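Local coordinates for protein citrate lyase, subunit 1 (Methanosaeta concilii, PDB 6HXI) that forms part of ATP citrate lyase, which probably converts citrate, ATP and coenzyme A to oxaloacetate, acetyl-CoA, ADP and phosphate, at residues L14-Y22 and K228-F236; L264-T275 and A296-E304. One frame throughout, in Å; residues are numbered along the deposited sequence.

Interaction 1: residues L14-Y22 and K228-F236; sequences LLARYLPEY and KKRWSELAF
R230 reaches from the loop 228-236 over Y18 to Y22 at the end of segment 14-22. Its NH1 and NH2 both donate to Y22 OH, a two-nitrogen, end-on grip on one atom; the NH2 bond measures 2.8 Å to Y22 OH, which lies near the guanidinium plane. NH1 also bonds T193, just past helix 173-192. The R230 chain, extended from CG to NE, lies over the Y18 ring: CG sits 3.7 Å from the Y18 ring centroid in a CH-pi contact, and ring and guanidinium planes are 17° apart. The opposite face of Y18 carries R17 CG.

Two salt bridges are less direct. E21 OE1 stands 3.6 Å from R230 NH2. E233 OE1 lies over one face of the R17 guanidinium, 3.3 Å from R17 NH2, so charge alone joins them; Y18 CE2 covers the other face, where the bends of R17 at chi2 (142°) and chi3 (94°) bring the group.

Apolar contact is small: L14 CD1 meets L234 CD2 at 3.8 Å, and both leucines touch I6 of strand 3-6.

Cationic and aromatic groups thus layer at the surface of the ATP-grasp region, where directed bonds fix the R230 head, whereas R17 and E233 attract each other without a pointed N-H.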
loop_
_atom_site.group_PDB
_atom_site.type_symbol
_atom_site.label_atom_id
_atom_site.label_comp_id
_atom_site.label_asym_id
_atom_site.label_seq_id
_atom_site.Cartn_x
_atom_site.Cartn_y
_atom_site.Cartn_z
ATOM N N LEU C 14 -32.984 -19.489 53.270
ATOM C CA LEU C 14 -31.525 -19.313 53.201
ATOM C C LEU C 14 -30.874 -20.233 54.246
ATOM O O LEU C 14 -29.945 -20.972 53.925
ATOM C CB LEU C 14 -31.092 -17.840 53.433
ATOM C CG LEU C 14 -31.270 -16.851 52.265
ATOM C CD1 LEU C 14 -31.064 -15.401 52.710
ATOM C CD2 LEU C 14 -30.335 -17.172 51.132
ATOM N N LEU C 15 -31.401 -20.215 55.483
ATOM C CA LEU C 15 -30.909 -21.053 56.572
ATOM C C LEU C 15 -31.052 -22.542 56.234
ATOM O O LEU C 15 -30.116 -23.305 56.470
ATOM C CB LEU C 15 -31.607 -20.734 57.906
ATOM C CG LEU C 15 -30.860 -21.279 59.115
ATOM C CD1 LEU C 15 -29.721 -20.387 59.477
ATOM C CD2 LEU C 15 -31.777 -21.452 60.301
ATOM N N ALA C 16 -32.199 -22.940 55.668
ATOM C CA ALA C 16 -32.476 -24.319 55.273
ATOM C C ALA C 16 -31.526 -24.777 54.169
ATOM O O ALA C 16 -31.001 -25.880 54.247
ATOM C CB ALA C 16 -33.912 -24.455 54.818
ATOM N N ARG C 17 -31.240 -23.893 53.196
ATOM C CA ARG C 17 -30.354 -24.176 52.074
ATOM C C ARG C 17 -28.867 -24.161 52.415
ATOM O O ARG C 17 -28.172 -25.116 52.084
ATOM C CB ARG C 17 -30.642 -23.215 50.896
ATOM C CG ARG C 17 -30.184 -23.739 49.533
ATOM C CD ARG C 17 -31.159 -23.400 48.416
ATOM N NE ARG C 17 -30.803 -22.161 47.722
ATOM C CZ ARG C 17 -31.316 -20.963 47.994
ATOM N NH1 ARG C 17 -32.214 -20.821 48.967
ATOM N NH2 ARG C 17 -30.932 -19.898 47.302
ATOM N N TYR C 18 -28.370 -23.082 53.029
ATOM C CA TYR C 18 -26.928 -22.902 53.210
ATOM C C TYR C 18 -26.364 -23.249 54.619
ATOM O O TYR C 18 -25.173 -23.567 54.698
ATOM C CB TYR C 18 -26.516 -21.486 52.742
ATOM C CG TYR C 18 -26.875 -21.297 51.285
ATOM C CD1 TYR C 18 -26.183 -21.979 50.285
ATOM C CD2 TYR C 18 -28.002 -20.571 50.914
ATOM C CE1 TYR C 18 -26.565 -21.890 48.948
ATOM C CE2 TYR C 18 -28.402 -20.487 49.581
ATOM C CZ TYR C 18 -27.678 -21.147 48.599
ATOM O OH TYR C 18 -28.048 -21.078 47.273
ATOM N N LEU C 19 -27.185 -23.309 55.682
ATOM C CA LEU C 19 -26.636 -23.705 56.989
ATOM C C LEU C 19 -26.129 -25.187 57.036
ATOM O O LEU C 19 -25.078 -25.401 57.651
ATOM C CB LEU C 19 -27.558 -23.401 58.167
ATOM C CG LEU C 19 -26.864 -23.404 59.547
ATOM C CD1 LEU C 19 -26.108 -22.093 59.800
ATOM C CD2 LEU C 19 -27.867 -23.661 60.658
ATOM N N PRO C 20 -26.758 -26.191 56.351
ATOM C CA PRO C 20 -26.203 -27.565 56.381
ATOM C C PRO C 20 -24.817 -27.755 55.730
ATOM O O PRO C 20 -24.338 -28.886 55.672
ATOM C CB PRO C 20 -27.275 -28.398 55.662
ATOM C CG PRO C 20 -28.493 -27.569 55.660
ATOM C CD PRO C 20 -28.022 -26.164 55.590
ATOM N N GLU C 21 -24.176 -26.662 55.264
ATOM C CA GLU C 21 -22.846 -26.630 54.639
ATOM C C GLU C 21 -21.750 -26.339 55.669
ATOM O O GLU C 21 -20.579 -26.615 55.420
ATOM C CB GLU C 21 -22.797 -25.562 53.528
ATOM C CG GLU C 21 -23.445 -26.006 52.226
ATOM C CD GLU C 21 -23.481 -24.984 51.104
ATOM O OE1 GLU C 21 -22.537 -24.166 50.993
ATOM O OE2 GLU C 21 -24.440 -25.036 50.302
ATOM N N TYR C 22 -22.141 -25.771 56.819
ATOM C CA TYR C 22 -21.285 -25.402 57.952
ATOM C C TYR C 22 -21.536 -26.348 59.144
ATOM O O TYR C 22 -20.621 -26.662 59.911
ATOM C CB TYR C 22 -21.582 -23.937 58.369
ATOM C CG TYR C 22 -21.491 -22.932 57.236
ATOM C CD1 TYR C 22 -20.269 -22.629 56.643
ATOM C CD2 TYR C 22 -22.626 -22.297 56.748
ATOM C CE1 TYR C 22 -20.178 -21.702 55.604
ATOM C CE2 TYR C 22 -22.548 -21.361 55.714
ATOM C CZ TYR C 22 -21.320 -21.068 55.142
ATOM O OH TYR C 22 -21.230 -20.161 54.107
ATOM N N LYS C 228 -25.058 -13.631 44.090
ATOM C CA LYS C 228 -25.968 -13.951 42.984
ATOM C C LYS C 228 -26.596 -15.335 43.075
ATOM O O LYS C 228 -27.744 -15.488 42.668
ATOM C CB LYS C 228 -25.306 -13.737 41.618
ATOM C CG LYS C 228 -25.016 -12.264 41.301
ATOM C CD LYS C 228 -24.371 -12.105 39.923
ATOM C CE LYS C 228 -23.570 -10.832 39.808
ATOM N NZ LYS C 228 -23.252 -10.497 38.392
ATOM N N LYS C 229 -25.870 -16.322 43.629
ATOM C CA LYS C 229 -26.391 -17.681 43.767
ATOM C C LYS C 229 -27.176 -17.890 45.074
ATOM O O LYS C 229 -28.230 -18.529 45.041
ATOM C CB LYS C 229 -25.298 -18.750 43.569
ATOM C CG LYS C 229 -24.034 -18.563 44.392
ATOM C CD LYS C 229 -23.142 -19.810 44.325
ATOM C CE LYS C 229 -22.066 -19.790 45.388
ATOM N NZ LYS C 229 -21.476 -21.136 45.613
ATOM N N ARG C 230 -26.688 -17.343 46.210
ATOM C CA ARG C 230 -27.376 -17.519 47.488
ATOM C C ARG C 230 -28.679 -16.709 47.569
ATOM O O ARG C 230 -29.665 -17.226 48.085
ATOM C CB ARG C 230 -26.445 -17.254 48.680
ATOM C CG ARG C 230 -25.346 -18.304 48.813
ATOM C CD ARG C 230 -24.549 -18.173 50.103
ATOM N NE ARG C 230 -23.620 -19.291 50.298
ATOM C CZ ARG C 230 -23.060 -19.616 51.459
ATOM N NH1 ARG C 230 -23.330 -18.917 52.556
ATOM N NH2 ARG C 230 -22.241 -20.654 51.538
ATOM N N TRP C 231 -28.714 -15.494 47.004
ATOM C CA TRP C 231 -29.905 -14.629 47.024
ATOM C C TRP C 231 -30.851 -14.855 45.822
ATOM O O TRP C 231 -31.834 -14.112 45.686
ATOM C CB TRP C 231 -29.504 -13.135 47.057
ATOM C CG TRP C 231 -28.732 -12.655 48.249
ATOM C CD1 TRP C 231 -28.197 -13.406 49.258
ATOM C CD2 TRP C 231 -28.392 -11.292 48.541
ATOM N NE1 TRP C 231 -27.550 -12.593 50.160
ATOM C CE2 TRP C 231 -27.660 -11.289 49.749
ATOM C CE3 TRP C 231 -28.669 -10.066 47.918
ATOM C CZ2 TRP C 231 -27.170 -10.112 50.324
ATOM C CZ3 TRP C 231 -28.184 -8.904 48.494
ATOM C CH2 TRP C 231 -27.435 -8.935 49.675
ATOM N N SER C 232 -30.549 -15.861 44.962
ATOM C CA SER C 232 -31.290 -16.181 43.729
ATOM C C SER C 232 -32.820 -16.216 43.857
ATOM O O SER C 232 -33.520 -15.642 43.015
ATOM C CB SER C 232 -30.794 -17.492 43.129
ATOM O OG SER C 232 -31.022 -18.569 44.021
ATOM N N GLU C 233 -33.321 -16.872 44.917
ATOM C CA GLU C 233 -34.744 -17.071 45.209
ATOM C C GLU C 233 -35.411 -15.946 46.017
ATOM O O GLU C 233 -36.567 -16.104 46.410
ATOM C CB GLU C 233 -34.950 -18.430 45.917
ATOM C CG GLU C 233 -35.110 -19.603 44.964
ATOM C CD GLU C 233 -33.896 -20.497 44.802
ATOM O OE1 GLU C 233 -33.562 -21.218 45.770
ATOM O OE2 GLU C 233 -33.319 -20.527 43.690
ATOM N N LEU C 234 -34.723 -14.822 46.274
ATOM C CA LEU C 234 -35.381 -13.774 47.068
ATOM C C LEU C 234 -35.408 -12.384 46.410
ATOM O O LEU C 234 -34.592 -12.063 45.539
ATOM C CB LEU C 234 -34.806 -13.686 48.506
ATOM C CG LEU C 234 -33.492 -12.922 48.724
ATOM C CD1 LEU C 234 -33.753 -11.573 49.356
ATOM C CD2 LEU C 234 -32.572 -13.698 49.626
ATOM N N ALA C 235 -36.356 -11.566 46.887
ATOM C CA ALA C 235 -36.576 -10.178 46.499
ATOM C C ALA C 235 -36.838 -9.375 47.778
ATOM O O ALA C 235 -37.480 -9.894 48.698
ATOM C CB ALA C 235 -37.768 -10.081 45.554
ATOM N N PHE C 236 -36.305 -8.137 47.859
ATOM C CA PHE C 236 -36.505 -7.291 49.037
ATOM C C PHE C 236 -37.946 -6.764 49.130
ATOM O O PHE C 236 -38.456 -6.178 48.172
ATOM C CB PHE C 236 -35.473 -6.144 49.120
ATOM C CG PHE C 236 -34.024 -6.554 49.260
ATOM C CD1 PHE C 236 -33.584 -7.246 50.383
ATOM C CD2 PHE C 236 -33.087 -6.189 48.305
ATOM C CE1 PHE C 236 -32.244 -7.619 50.517
ATOM C CE2 PHE C 236 -31.745 -6.545 48.448
ATOM C CZ PHE C 236 -31.336 -7.268 49.550
#

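Interaction 2: residues L264-T275 and A296-E304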
loop_
_atom_site.group_PDB
_atom_site.type_symbol
_atom_site.label_atom_id
_atom_site.label_comp_id
_atom_site.label_asym_id
_atom_site.label_seq_id
_atom_site.Cartn_x
_atom_site.Cartn_y
_atom_site.Cartn_z
ATOM N N LEU C 264 -34.608 7.350 44.623
ATOM C CA LEU C 264 -35.918 7.990 44.721
ATOM C C LEU C 264 -36.844 7.214 45.661
ATOM O O LEU C 264 -37.011 6.004 45.517
ATOM C CB LEU C 264 -36.572 8.187 43.333
ATOM C CG LEU C 264 -38.047 8.648 43.300
ATOM C CD1 LEU C 264 -38.215 10.078 43.840
ATOM C CD2 LEU C 264 -38.629 8.528 41.914
ATOM N N THR C 265 -37.436 7.930 46.622
ATOM C CA THR C 265 -38.402 7.417 47.596
ATOM C C THR C 265 -39.595 8.373 47.592
ATOM O O THR C 265 -39.449 9.542 47.963
ATOM C CB THR C 265 -37.765 7.300 49.014
ATOM O OG1 THR C 265 -36.565 6.520 48.957
ATOM C CG2 THR C 265 -38.727 6.716 50.058
ATOM N N ILE C 266 -40.767 7.886 47.183
ATOM C CA ILE C 266 -41.978 8.709 47.209
ATOM C C ILE C 266 -42.522 8.677 48.634
ATOM O O ILE C 266 -42.713 7.595 49.208
ATOM C CB ILE C 266 -43.040 8.296 46.147
ATOM C CG1 ILE C 266 -42.402 8.148 44.753
ATOM C CG2 ILE C 266 -44.211 9.304 46.125
ATOM C CD1 ILE C 266 -43.191 7.258 43.795
ATOM N N LEU C 267 -42.725 9.869 49.213
ATOM C CA LEU C 267 -43.238 10.028 50.573
ATOM C C LEU C 267 -44.738 10.316 50.530
ATOM O O LEU C 267 -45.490 9.795 51.357
ATOM C CB LEU C 267 -42.516 11.176 51.310
ATOM C CG LEU C 267 -40.983 11.176 51.358
ATOM C CD1 LEU C 267 -40.451 12.497 51.893
ATOM C CD2 LEU C 267 -40.450 10.048 52.209
ATOM N N ASN C 268 -45.166 11.163 49.575
ATOM C CA ASN C 268 -46.557 11.584 49.412
ATOM C C ASN C 268 -46.807 11.939 47.927
ATOM O O ASN C 268 -46.376 13.009 47.496
ATOM C CB ASN C 268 -46.816 12.799 50.321
ATOM C CG ASN C 268 -48.226 13.364 50.327
ATOM O OD1 ASN C 268 -49.080 13.056 49.483
ATOM N ND2 ASN C 268 -48.477 14.254 51.272
ATOM N N PRO C 269 -47.514 11.085 47.136
ATOM C CA PRO C 269 -47.782 11.436 45.717
ATOM C C PRO C 269 -48.534 12.765 45.517
ATOM O O PRO C 269 -48.276 13.467 44.532
ATOM C CB PRO C 269 -48.615 10.254 45.193
ATOM C CG PRO C 269 -48.435 9.165 46.178
ATOM C CD PRO C 269 -48.120 9.787 47.500
ATOM N N GLU C 270 -49.439 13.121 46.465
ATOM C CA GLU C 270 -50.232 14.353 46.420
ATOM C C GLU C 270 -49.524 15.588 47.034
ATOM O O GLU C 270 -50.161 16.632 47.222
ATOM C CB GLU C 270 -51.631 14.143 47.055
ATOM C CG GLU C 270 -52.429 12.967 46.504
ATOM C CD GLU C 270 -52.490 12.856 44.995
ATOM O OE1 GLU C 270 -52.943 13.824 44.341
ATOM O OE2 GLU C 270 -52.079 11.797 44.467
ATOM N N GLY C 271 -48.225 15.474 47.310
ATOM C CA GLY C 271 -47.426 16.568 47.858
ATOM C C GLY C 271 -47.073 17.607 46.810
ATOM O O GLY C 271 -46.823 17.255 45.650
ATOM N N ARG C 272 -47.059 18.893 47.199
ATOM C CA ARG C 272 -46.745 19.985 46.275
ATOM C C ARG C 272 -45.239 20.370 46.270
ATOM O O ARG C 272 -44.834 21.152 45.408
ATOM C CB ARG C 272 -47.665 21.215 46.477
ATOM C CG ARG C 272 -47.582 21.926 47.837
ATOM C CD ARG C 272 -48.494 23.154 47.923
ATOM N NE ARG C 272 -48.180 24.152 46.895
ATOM C CZ ARG C 272 -47.269 25.113 47.026
ATOM N NH1 ARG C 272 -46.588 25.243 48.158
ATOM N NH2 ARG C 272 -47.033 25.951 46.027
ATOM N N VAL C 273 -44.410 19.797 47.184
ATOM C CA VAL C 273 -42.964 20.087 47.192
ATOM C C VAL C 273 -42.148 18.898 46.645
ATOM O O VAL C 273 -42.056 17.835 47.278
ATOM C CB VAL C 273 -42.379 20.605 48.535
ATOM C CG1 VAL C 273 -40.931 21.089 48.355
ATOM C CG2 VAL C 273 -43.244 21.695 49.139
ATOM N N TRP C 274 -41.558 19.087 45.474
ATOM C CA TRP C 274 -40.727 18.037 44.904
ATOM C C TRP C 274 -39.272 18.476 44.900
ATOM O O TRP C 274 -38.960 19.680 44.826
ATOM C CB TRP C 274 -41.211 17.611 43.516
ATOM C CG TRP C 274 -42.530 16.904 43.535
ATOM C CD1 TRP C 274 -43.764 17.469 43.680
ATOM C CD2 TRP C 274 -42.747 15.494 43.393
ATOM N NE1 TRP C 274 -44.738 16.498 43.633
ATOM C CE2 TRP C 274 -44.142 15.277 43.450
ATOM C CE3 TRP C 274 -41.897 14.387 43.245
ATOM C CZ2 TRP C 274 -44.702 14.002 43.369
ATOM C CZ3 TRP C 274 -42.457 13.125 43.132
ATOM C CH2 TRP C 274 -43.840 12.942 43.200
ATOM N N THR C 275 -38.382 17.503 45.043
ATOM C CA THR C 275 -36.969 17.803 45.100
ATOM C C THR C 275 -36.130 16.938 44.172
ATOM O O THR C 275 -36.380 15.733 44.010
ATOM C CB THR C 275 -36.446 17.689 46.546
ATOM O OG1 THR C 275 -36.706 16.375 47.061
ATOM C CG2 THR C 275 -36.996 18.776 47.473
ATOM N N ALA C 296 -43.321 19.355 56.061
ATOM C CA ALA C 296 -43.068 17.901 56.042
ATOM C C ALA C 296 -44.185 17.157 55.295
ATOM O O ALA C 296 -43.923 16.218 54.533
ATOM C CB ALA C 296 -42.968 17.370 57.465
ATOM N N ASP C 297 -45.425 17.617 55.506
ATOM C CA ASP C 297 -46.632 17.093 54.889
ATOM C C ASP C 297 -46.598 17.302 53.371
ATOM O O ASP C 297 -46.974 16.399 52.629
ATOM C CB ASP C 297 -47.872 17.764 55.506
ATOM C CG ASP C 297 -47.919 17.798 57.033
ATOM O OD1 ASP C 297 -47.196 16.990 57.676
ATOM O OD2 ASP C 297 -48.687 18.623 57.584
ATOM N N GLU C 298 -46.108 18.472 52.910
ATOM C CA GLU C 298 -46.015 18.761 51.481
ATOM C C GLU C 298 -44.777 18.146 50.802
ATOM O O GLU C 298 -44.656 18.216 49.571
ATOM C CB GLU C 298 -46.126 20.261 51.190
ATOM C CG GLU C 298 -47.533 20.814 51.391
ATOM C CD GLU C 298 -48.725 20.084 50.783
ATOM O OE1 GLU C 298 -48.552 19.331 49.796
ATOM O OE2 GLU C 298 -49.850 20.296 51.290
ATOM N N MET C 299 -43.880 17.523 51.579
ATOM C CA MET C 299 -42.699 16.881 51.006
ATOM C C MET C 299 -43.105 15.613 50.276
ATOM O O MET C 299 -43.341 14.574 50.894
ATOM C CB MET C 299 -41.640 16.613 52.059
ATOM C CG MET C 299 -40.353 17.259 51.718
ATOM S SD MET C 299 -39.009 16.558 52.670
ATOM C CE MET C 299 -39.239 17.363 54.108
ATOM N N ALA C 300 -43.251 15.738 48.959
ATOM C CA ALA C 300 -43.693 14.677 48.069
ATOM C C ALA C 300 -42.719 13.512 47.889
ATOM O O ALA C 300 -43.150 12.402 47.539
ATOM C CB ALA C 300 -44.048 15.263 46.728
ATOM N N ASN C 301 -41.411 13.759 48.101
ATOM C CA ASN C 301 -40.399 12.720 47.926
ATOM C C ASN C 301 -39.069 13.053 48.595
ATOM O O ASN C 301 -38.818 14.211 48.951
ATOM C CB ASN C 301 -40.127 12.506 46.423
ATOM C CG ASN C 301 -39.306 13.620 45.802
ATOM O OD1 ASN C 301 -39.711 14.783 45.757
ATOM N ND2 ASN C 301 -38.117 13.299 45.352
ATOM N N TYR C 302 -38.206 12.028 48.720
ATOM C CA TYR C 302 -36.815 12.138 49.138
ATOM C C TYR C 302 -36.044 11.484 48.010
ATOM O O TYR C 302 -36.176 10.284 47.776
ATOM C CB TYR C 302 -36.465 11.484 50.504
ATOM C CG TYR C 302 -34.964 11.435 50.688
ATOM C CD1 TYR C 302 -34.252 12.578 51.043
ATOM C CD2 TYR C 302 -34.236 10.305 50.321
ATOM C CE1 TYR C 302 -32.858 12.593 51.042
ATOM C CE2 TYR C 302 -32.839 10.316 50.301
ATOM C CZ TYR C 302 -32.155 11.452 50.699
ATOM O OH TYR C 302 -30.779 11.452 50.726
ATOM N N GLY C 303 -35.279 12.292 47.307
ATOM C CA GLY C 303 -34.464 11.861 46.179
ATOM C C GLY C 303 -33.033 12.345 46.304
ATOM O O GLY C 303 -32.732 13.269 47.081
ATOM N N GLU C 304 -32.153 11.742 45.496
ATOM C CA GLU C 304 -30.717 11.990 45.504
ATOM C C GLU C 304 -30.087 11.418 44.227
ATOM O O GLU C 304 -30.412 10.309 43.810
ATOM C CB GLU C 304 -30.137 11.260 46.738
ATOM C CG GLU C 304 -28.699 11.544 47.072
ATOM C CD GLU C 304 -27.720 10.523 46.530
ATOM O OE1 GLU C 304 -27.640 9.399 47.075
ATOM O OE2 GLU C 304 -27.026 10.857 45.547
HETATM O O HOH W 1 -34.048 15.175 45.667
#
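A300 pushes its CB, a small knob, against one face of the W274 indole, 3.4 Å from the centroid of the five-membered ring and offset toward the rim. CG of W274 is anti to the carbonyl carbon (chi1 -68°), which swings the indole over A300; L324 and M325 of helix 311-325 also touch it. With an alanine at W274, A300 CB would probably lose its flat cover, and a gap would open toward helix 311-325. G271 fits closely where a CB would collide with A300 CA.

N301 extends its amide from strand 301-304 across to strand 273-275. Its OD1 accepts from T275 N at 3.1 Å and its ND2 donates to T275 O at 3.3 Å, both bonds in the carbonyl plane and on a lone pair, while L264 CD1 rests against ND2. L267 lays CD1 on the backbone of N301, 3.6 Å from N301 C.

Strand 264-266 pairs antiparallel with 301-304 through T265 and Y302. Around the type I turn N268-G271, A300 O receives L267 N and N268 N from one face of its plane, and E298 OE1 takes R272 N at 3.0 Å. V273 N bonds E298 O, and V273 O takes A300 N.

With these V273 bonds, the N301 amide, imitating a backbone partner for T275, helps join two sheets of the citrate-binding region.

Overall arrangement
Interaction 1 closes before interaction 2 opens along the chain, and the two lie on opposite sides of its centre, with contact centres about 36 Å apart and nearest atoms about 13 Å apart. Interaction 1 belongs to the ATP-grasp region, where helix 8-18 meets the loop that follows strand 209-220 and leads to helix 246-256. Interaction 2 lies in the citrate-binding region, tying the two-stranded sheet of 261-266 and 301-306 to edge strand 273-275 of the four-stranded parallel sheet. They share no helix, strand or sheet. One contact thus packs a helix against a loop; the other joins two sheets, with the side chain of Y302 about 10 Å from bound citrate.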